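Local structure of archaemetzincin (Archaeoglobus fulgidus, 3ZVS) at residues 62-67 against 120-125; 92-97 against 113-118. The protein is probably a zinc-dependent metalloprotease of the metzincin type, with a catalytic and a structural zinc ion and a natural substrate that is unknown. All blocks are in the same frame, centred on the assembly; numbering follows the deposited sequence.

Interaction 1. Residues 62-67 against 120-125. With ZN (zinc ion), chain D.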
ATOM      1  N   ILE A  62      13.944  -4.236  -4.647  1.00 20.45           N
ATOM      2  CA  ILE A  62      14.366  -5.136  -3.602  1.00 20.85           C
ATOM      3  C   ILE A  62      13.113  -5.682  -2.942  1.00 20.18           C
ATOM      4  O   ILE A  62      12.334  -4.941  -2.359  1.00 21.55           O
ATOM      5  CB  ILE A  62      15.240  -4.401  -2.590  1.00 23.83           C
ATOM      6  CG1 ILE A  62      16.489  -3.853  -3.304  1.00 26.96           C
ATOM      7  CG2 ILE A  62      15.596  -5.329  -1.458  1.00 23.98           C
ATOM      8  CD1 ILE A  62      17.298  -2.925  -2.462  1.00 30.49           C
ATOM      9  N   LYS A  63      12.908  -6.985  -3.034  1.00 18.30           N
ATOM     10  CA  LYS A  63      11.686  -7.586  -2.515  1.00 17.56           C
ATOM     11  C   LYS A  63      11.741  -7.652  -0.998  1.00 18.91           C
ATOM     12  O   LYS A  63      12.711  -8.199  -0.448  1.00 21.86           O
ATOM     13  CB  LYS A  63      11.530  -9.000  -3.091  1.00 23.63           C
ATOM     14  CG  LYS A  63      10.222  -9.684  -2.741  1.00 23.94           C
ATOM     15  CD  LYS A  63      10.067 -11.031  -3.488  1.00 32.78           C
ATOM     16  CE  LYS A  63       8.663 -11.636  -3.359  1.00 42.22           C
ATOM     17  NZ  LYS A  63       7.938 -11.697  -4.683  1.00 33.24           N
ATOM     18  N   VAL A  64      10.756  -7.124  -0.259  1.00 16.61           N
ATOM     19  CA  VAL A  64       9.621  -6.336  -0.720  1.00 14.18           C
ATOM     20  C   VAL A  64       9.872  -4.867  -0.369  1.00 14.67           C
ATOM     21  O   VAL A  64      10.269  -4.570   0.750  1.00 14.60           O
ATOM     22  CB  VAL A  64       8.331  -6.747   0.032  1.00 13.52           C
ATOM     23  CG1 VAL A  64       7.147  -5.831  -0.317  1.00 15.79           C
ATOM     24  CG2 VAL A  64       7.968  -8.206  -0.255  1.00 17.32           C
ATOM     25  N   THR A  65       9.651  -3.962  -1.319  1.00 12.71           N
ATOM     26  CA  THR A  65       9.739  -2.536  -1.047  1.00 12.47           C
ATOM     27  C   THR A  65       8.389  -1.893  -1.295  1.00 11.01           C
ATOM     28  O   THR A  65       7.842  -1.985  -2.388  1.00 13.88           O
ATOM     29  CB  THR A  65      10.834  -1.861  -1.902  1.00 15.05           C
ATOM     30  OG1 THR A  65      12.101  -2.411  -1.541  1.00 16.82           O
ATOM     31  CG2 THR A  65      10.838  -0.348  -1.679  1.00 15.31           C
ATOM     32  N   LEU A  66       7.857  -1.279  -0.242  1.00 11.56           N
ATOM     33  CA  LEU A  66       6.564  -0.599  -0.277  1.00 11.27           C
ATOM     34  C   LEU A  66       6.756   0.892  -0.074  1.00  9.57           C
ATOM     35  O   LEU A  66       7.137   1.338   1.003  1.00 11.08           O
ATOM     36  CB  LEU A  66       5.630  -1.113   0.816  1.00 11.76           C
ATOM     37  CG  LEU A  66       4.266  -0.408   0.892  1.00  9.80           C
ATOM     38  CD1 LEU A  66       3.368  -0.728  -0.292  1.00 11.15           C
ATOM     39  CD2 LEU A  66       3.547  -0.755   2.203  1.00 11.84           C
ATOM     40  N   GLY A  67       6.491   1.663  -1.126  1.00  9.56           N
ATOM     41  CA  GLY A  67       6.448   3.110  -1.017  1.00  8.73           C
ATOM     42  C   GLY A  67       5.121   3.517  -0.421  1.00 11.17           C
ATOM     43  O   GLY A  67       4.093   2.897  -0.724  1.00 13.09           O
ATOM     44  N   GLY A 120       0.522  -8.160  -0.303  1.00 11.24           N
ATOM     45  CA  GLY A 120       0.002  -9.431  -0.772  1.00 11.38           C
ATOM     46  C   GLY A 120       0.159  -9.573  -2.273  1.00 11.29           C
ATOM     47  O   GLY A 120       0.502 -10.661  -2.741  1.00 12.26           O
ATOM     48  N   HIS A 121      -0.119  -8.519  -3.030  1.00 10.64           N
ATOM     49  CA  HIS A 121       0.136  -8.571  -4.470  1.00 10.58           C
ATOM     50  C   HIS A 121       1.603  -8.812  -4.801  1.00 13.18           C
ATOM     51  O   HIS A 121       1.911  -9.599  -5.693  1.00 12.93           O
ATOM     52  CB  HIS A 121      -0.246  -7.274  -5.162  1.00  9.93           C
ATOM     53  CG  HIS A 121      -1.721  -7.033  -5.350  1.00  8.80           C
ATOM     54  ND1 HIS A 121      -2.594  -7.955  -5.889  1.00 10.28           N
ATOM     55  CD2 HIS A 121      -2.445  -5.906  -5.160  1.00  9.37           C
ATOM     56  CE1 HIS A 121      -3.795  -7.396  -6.015  1.00 10.25           C
ATOM     57  NE2 HIS A 121      -3.730  -6.158  -5.558  1.00 10.16           N
ATOM     58  N   VAL A 122       2.528  -8.159  -4.083  1.00 11.57           N
ATOM     59  CA  VAL A 122       3.947  -8.381  -4.361  1.00 12.81           C
ATOM     60  C   VAL A 122       4.305  -9.859  -4.128  1.00 13.37           C
ATOM     61  O   VAL A 122       5.136 -10.420  -4.854  1.00 14.96           O
ATOM     62  CB  VAL A 122       4.874  -7.452  -3.532  1.00 13.10           C
ATOM     63  CG1 VAL A 122       6.333  -7.697  -3.916  1.00 15.88           C
ATOM     64  CG2 VAL A 122       4.512  -5.998  -3.771  1.00 14.14           C
ATOM     65  N   LEU A 123       3.642 -10.471  -3.162  1.00 12.35           N
ATOM     66  CA  LEU A 123       3.859 -11.880  -2.832  1.00 13.80           C
ATOM     67  C   LEU A 123       3.133 -12.831  -3.760  1.00 16.90           C
ATOM     68  O   LEU A 123       3.165 -14.039  -3.540  1.00 21.74           O
ATOM     69  CB  LEU A 123       3.436 -12.194  -1.396  1.00 14.99           C
ATOM     70  CG  LEU A 123       4.166 -11.386  -0.344  1.00 15.97           C
ATOM     71  CD1 LEU A 123       3.639 -11.718   1.039  1.00 18.94           C
ATOM     72  CD2 LEU A 123       5.672 -11.583  -0.453  1.00 19.04           C
ATOM     73  N   GLY A 124       2.430 -12.304  -4.745  1.00 13.71           N
ATOM     74  CA  GLY A 124       1.899 -13.098  -5.839  1.00 14.95           C
ATOM     75  C   GLY A 124       0.409 -13.319  -5.767  1.00 14.79           C
ATOM     76  O   GLY A 124      -0.140 -14.038  -6.614  1.00 17.25           O
ATOM     77  N   LEU A 125      -0.264 -12.696  -4.804  1.00 12.24           N
ATOM     78  CA  LEU A 125      -1.706 -12.840  -4.660  1.00 11.34           C
ATOM     79  C   LEU A 125      -2.490 -11.888  -5.551  1.00 12.95           C
ATOM     80  O   LEU A 125      -2.288 -10.674  -5.537  1.00 13.09           O
ATOM     81  CB  LEU A 125      -2.157 -12.628  -3.209  1.00 12.34           C
ATOM     82  CG  LEU A 125      -1.535 -13.566  -2.187  1.00 11.44           C
ATOM     83  CD1 LEU A 125      -1.922 -13.182  -0.784  1.00 13.92           C
ATOM     84  CD2 LEU A 125      -2.009 -14.984  -2.447  1.00 15.30           C
TER
HETATM   85 ZN    ZN D1159      -5.375  -4.914  -5.411  1.00 10.42          ZN

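Interaction 2. Residues 92-97 against 113-118. With ZN (zinc ion), chain D.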
ATOM      1  N   ALA A  92       5.780  -2.169  -4.510  1.00 11.67           N
ATOM      2  CA  ALA A  92       4.423  -1.643  -4.529  1.00 10.04           C
ATOM      3  C   ALA A  92       4.423  -0.245  -3.980  1.00  8.12           C
ATOM      4  O   ALA A  92       5.412   0.180  -3.343  1.00 10.62           O
ATOM      5  CB  ALA A  92       3.478  -2.522  -3.711  1.00 13.17           C
ATOM      6  N   VAL A  93       3.334   0.464  -4.220  1.00 10.14           N
ATOM      7  CA  VAL A  93       3.083   1.761  -3.651  1.00 11.08           C
ATOM      8  C   VAL A  93       1.671   1.779  -3.077  1.00  9.32           C
ATOM      9  O   VAL A  93       0.738   1.201  -3.622  1.00  9.91           O
ATOM     10  CB  VAL A  93       3.314   2.894  -4.678  1.00 12.39           C
ATOM     11  CG1 VAL A  93       2.382   2.769  -5.827  1.00 16.57           C
ATOM     12  CG2 VAL A  93       3.154   4.267  -4.021  1.00 14.99           C
ATOM     13  N   LEU A  94       1.555   2.411  -1.924  1.00  9.59           N
ATOM     14  CA  LEU A  94       0.296   2.681  -1.244  1.00  8.97           C
ATOM     15  C   LEU A  94       0.137   4.199  -1.077  1.00  8.46           C
ATOM     16  O   LEU A  94       1.073   4.868  -0.637  1.00  9.40           O
ATOM     17  CB  LEU A  94       0.335   2.057   0.149  1.00  9.09           C
ATOM     18  CG  LEU A  94      -0.778   2.488   1.101  1.00 11.13           C
ATOM     19  CD1 LEU A  94      -2.166   2.027   0.670  1.00 10.32           C
ATOM     20  CD2 LEU A  94      -0.476   1.975   2.520  1.00 10.62           C
ATOM     21  N   SER A  95      -1.035   4.731  -1.350  1.00  8.95           N
ATOM     22  CA  SER A  95      -1.378   6.089  -0.951  1.00  7.60           C
ATOM     23  C   SER A  95      -2.431   6.046   0.139  1.00  9.08           C
ATOM     24  O   SER A  95      -3.432   5.310   0.034  1.00  9.86           O
ATOM     25  CB  SER A  95      -1.959   6.886  -2.081  1.00  8.58           C
ATOM     26  OG  SER A  95      -2.483   8.100  -1.586  1.00  9.30           O
ATOM     27  N   VAL A  96      -2.223   6.840   1.177  1.00  8.43           N
ATOM     28  CA  VAL A  96      -3.166   6.907   2.271  1.00  7.86           C
ATOM     29  C   VAL A  96      -4.134   8.093   2.081  1.00  8.95           C
ATOM     30  O   VAL A  96      -5.053   8.319   2.873  1.00  9.54           O
ATOM     31  CB  VAL A  96      -2.441   6.973   3.639  1.00  9.29           C
ATOM     32  CG1 VAL A  96      -1.604   5.744   3.867  1.00  9.55           C
ATOM     33  CG2 VAL A  96      -1.597   8.236   3.722  1.00 10.43           C
ATOM     34  N   PHE A  97      -3.986   8.814   0.983  1.00  8.62           N
ATOM     35  CA  PHE A  97      -4.810  10.011   0.720  1.00  8.63           C
ATOM     36  C   PHE A  97      -6.328   9.757   0.773  1.00  9.67           C
ATOM     37  O   PHE A  97      -7.084  10.510   1.390  1.00 10.78           O
ATOM     38  CB  PHE A  97      -4.450  10.637  -0.630  1.00  9.28           C
ATOM     39  CG  PHE A  97      -5.293  11.844  -0.997  1.00  7.59           C
ATOM     40  CD1 PHE A  97      -6.488  11.716  -1.684  1.00  9.85           C
ATOM     41  CD2 PHE A  97      -4.865  13.114  -0.680  1.00 10.05           C
ATOM     42  CE1 PHE A  97      -7.230  12.814  -2.034  1.00 11.10           C
ATOM     43  CE2 PHE A  97      -5.613  14.229  -1.035  1.00 11.97           C
ATOM     44  CZ  PHE A  97      -6.820  14.060  -1.699  1.00 11.31           C
ATOM     45  N   LYS A 113      -4.788  -2.245   6.499  1.00  9.79           N
ATOM     46  CA  LYS A 113      -5.464  -3.090   5.501  1.00 10.05           C
ATOM     47  C   LYS A 113      -4.890  -2.880   4.108  1.00 10.26           C
ATOM     48  O   LYS A 113      -4.590  -3.829   3.400  1.00 10.93           O
ATOM     49  CB  LYS A 113      -6.972  -2.804   5.450  1.00 11.18           C
ATOM     50  CG  LYS A 113      -7.780  -3.336   6.604  1.00 12.16           C
ATOM     51  CD  LYS A 113      -9.231  -2.949   6.450  1.00 12.79           C
ATOM     52  CE  LYS A 113     -10.059  -3.540   7.594  1.00 13.92           C
ATOM     53  NZ  LYS A 113     -11.425  -3.004   7.495  1.00 13.71           N
ATOM     54  N   GLU A 114      -4.756  -1.622   3.723  1.00  9.38           N
ATOM     55  CA  GLU A 114      -4.368  -1.334   2.361  1.00 10.10           C
ATOM     56  C   GLU A 114      -2.883  -1.603   2.115  1.00  9.26           C
ATOM     57  O   GLU A 114      -2.488  -2.018   1.016  1.00  9.79           O
ATOM     58  CB  GLU A 114      -4.793   0.091   1.998  1.00 10.12           C
ATOM     59  CG  GLU A 114      -6.323   0.249   2.019  1.00 11.67           C
ATOM     60  CD  GLU A 114      -6.991  -0.641   1.031  1.00 13.47           C
ATOM     61  OE1 GLU A 114      -7.066  -0.218  -0.130  1.00 12.99           O
ATOM     62  OE2 GLU A 114      -7.396  -1.774   1.353  1.00 13.12           O
ATOM     63  N   ALA A 115      -2.040  -1.406   3.129  1.00  9.43           N
ATOM     64  CA  ALA A 115      -0.641  -1.832   3.014  1.00  9.81           C
ATOM     65  C   ALA A 115      -0.512  -3.352   2.862  1.00 10.39           C
ATOM     66  O   ALA A 115       0.229  -3.833   2.021  1.00 10.12           O
ATOM     67  CB  ALA A 115       0.174  -1.367   4.242  1.00  8.65           C
ATOM     68  N   VAL A 116      -1.233  -4.098   3.690  1.00  9.42           N
ATOM     69  CA  VAL A 116      -1.235  -5.542   3.624  1.00  9.49           C
ATOM     70  C   VAL A 116      -1.694  -6.008   2.250  1.00  8.99           C
ATOM     71  O   VAL A 116      -1.098  -6.915   1.661  1.00  9.89           O
ATOM     72  CB  VAL A 116      -2.106  -6.100   4.739  1.00  7.95           C
ATOM     73  CG1 VAL A 116      -2.340  -7.611   4.564  1.00 10.66           C
ATOM     74  CG2 VAL A 116      -1.431  -5.877   6.104  1.00 10.94           C
ATOM     75  N   HIS A 117      -2.738  -5.372   1.725  1.00  9.30           N
ATOM     76  CA  HIS A 117      -3.256  -5.681   0.381  1.00 10.43           C
ATOM     77  C   HIS A 117      -2.157  -5.544  -0.686  1.00 10.07           C
ATOM     78  O   HIS A 117      -1.938  -6.402  -1.522  1.00  9.57           O
ATOM     79  CB  HIS A 117      -4.422  -4.740   0.090  1.00 10.32           C
ATOM     80  CG  HIS A 117      -5.057  -4.961  -1.239  1.00  9.69           C
ATOM     81  ND1 HIS A 117      -6.167  -5.768  -1.408  1.00  8.95           N
ATOM     82  CD2 HIS A 117      -4.732  -4.509  -2.482  1.00 10.64           C
ATOM     83  CE1 HIS A 117      -6.516  -5.773  -2.689  1.00  8.37           C
ATOM     84  NE2 HIS A 117      -5.663  -5.011  -3.359  1.00 10.68           N
ATOM     85  N   GLU A 118      -1.464  -4.407  -0.668  1.00  9.48           N
ATOM     86  CA  GLU A 118      -0.420  -4.176  -1.656  1.00  8.67           C
ATOM     87  C   GLU A 118       0.709  -5.200  -1.534  1.00 10.76           C
ATOM     88  O   GLU A 118       1.213  -5.717  -2.514  1.00 11.02           O
ATOM     89  CB  GLU A 118       0.140  -2.748  -1.515  1.00 10.41           C
ATOM     90  CG  GLU A 118      -0.844  -1.662  -1.914  1.00 10.95           C
ATOM     91  CD  GLU A 118      -1.470  -1.881  -3.261  1.00 10.89           C
ATOM     92  OE1 GLU A 118      -0.749  -2.272  -4.218  1.00 12.00           O
ATOM     93  OE2 GLU A 118      -2.688  -1.687  -3.397  1.00 12.43           O
TER
HETATM   94 ZN    ZN D1159      -5.375  -4.914  -5.411  1.00 10.42          ZN

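Interaction 1. Residues 62-67 against 120-125
Lys63 and Val64, just ahead of strand 65-69, meet Val122 and Leu123 where the zinc-binding helix 104-122 ends, a case of one loop serving both an apolar patch and a helix terminus. Along the helical segment, Gly120 gives its carbonyl to the closing turn, while His121 faces the other way: its NE2 binds the zinc at 2.1 Å, and its ND1 donates to Leu125 O at 2.8 Å. That acceptor lies 24° out of the ring plane, and metal and carbonyl together fix the rotation of the imidazole. Val122 carries most of the contact. With its CG1 anti to the backbone N (chi1 -178°), this methyl reaches both branches of Val64: Val122 CG1 lies 4.0 Å from Val64 CG2 and slightly farther from Val64 CG1. The carbonyl O of Val122 accepts from Lys63 NZ at 3.1 Å; the ammonium comes from above the carbonyl plane, after a bend at the end of an otherwise extended chain, and also donates to Gly89 O. The lysine charge probably interacts favourably with the carbonyl end of the helix dipole. Leu123 brings CD2 alone to the contact, 4.1 Å from Val64 CG2 and close to Lys63 CE. Gly124, with positive phi, then makes a Schellman motif: Gly124 N bonds to His121 O, and Leu125 N to Gly120 O. Behind this contact, the backbone of Val64 pairs with Lys2 and Tyr4 of strand 2-7, and Leu123 rests on Met1 and Ile158.

Interaction 2. Residues 92-97 against 113-118
Strand 92-95, whose Ala92 and Leu94 face Glu118 and Ala115, runs nearly antiparallel to helix 113-118, the axes 8.4 Å apart at closest approach and their directions at 162°. Leu94 is the main apolar wedge. Its CG stands opposite the backbone N (chi1 168°), which carries the forked end to the helix: CD1 abuts Glu114 CB at 3.5 Å, and CD2 rests 3.8 Å from Ala115 CB. The leucine and Glu114 side chains meet at about a right angle, and of the Glu114 side chain, CB does the touching; a bend at chi2 takes its carboxylate off to a salt bridge with Lys146. Replacing Leu94 by an alanine would probably open a gap beside Glu114 CB and Ala115 CB and leave this stretch of helix less firmly seated on the sheet. The helix carries the HExxH signature of zinc metalloproteases, in which His117, together with His121 and His127, binds the catalytic zinc and Glu118 is the inferred proton acceptor. His117 points off from the strand, its NE2 2.1 Å from the zinc, while its ND1 is hydrogen-bonded to Val133 O, a second-shell link that helps fix the ring's rotation. Glu118, by contrast, lies against the strand. Its CB touches Ala92 CB at 4.0 Å, and its CG passes 3.7 Å from Val93 O. The Glu118 side chain, bent at chi2 (-51°), comes within about 4 Å of the bound malonate, measured between nearest atoms. Ala115 also touches Leu66 of strand 65-69 and Leu18 of helix 12-26.

The contact centres lie 11 Å apart. Interaction 2 seats helix 104-122 on strand 91-95 of the mixed sheet, through the turn that opens the HExxH motif; interaction 1 joins the end of that helix to the loop entering strand 65-69. The two strands are parallel neighbours, and probable backbone hydrogen bonds join Gly67 of interaction 1 to Ala92 and Leu94 of interaction 2. Val122 CG2 also packs on Ala92 CB, 3.6 Å away. Along the chain, 92-97 and 113-118 are nested inside the loop closed by 62-67 and 120-125. Each helical segment holds one histidine ligand of the catalytic zinc, His117 and His121, though neither side chain meets the opposite segment; the third, His127, comes after the helix.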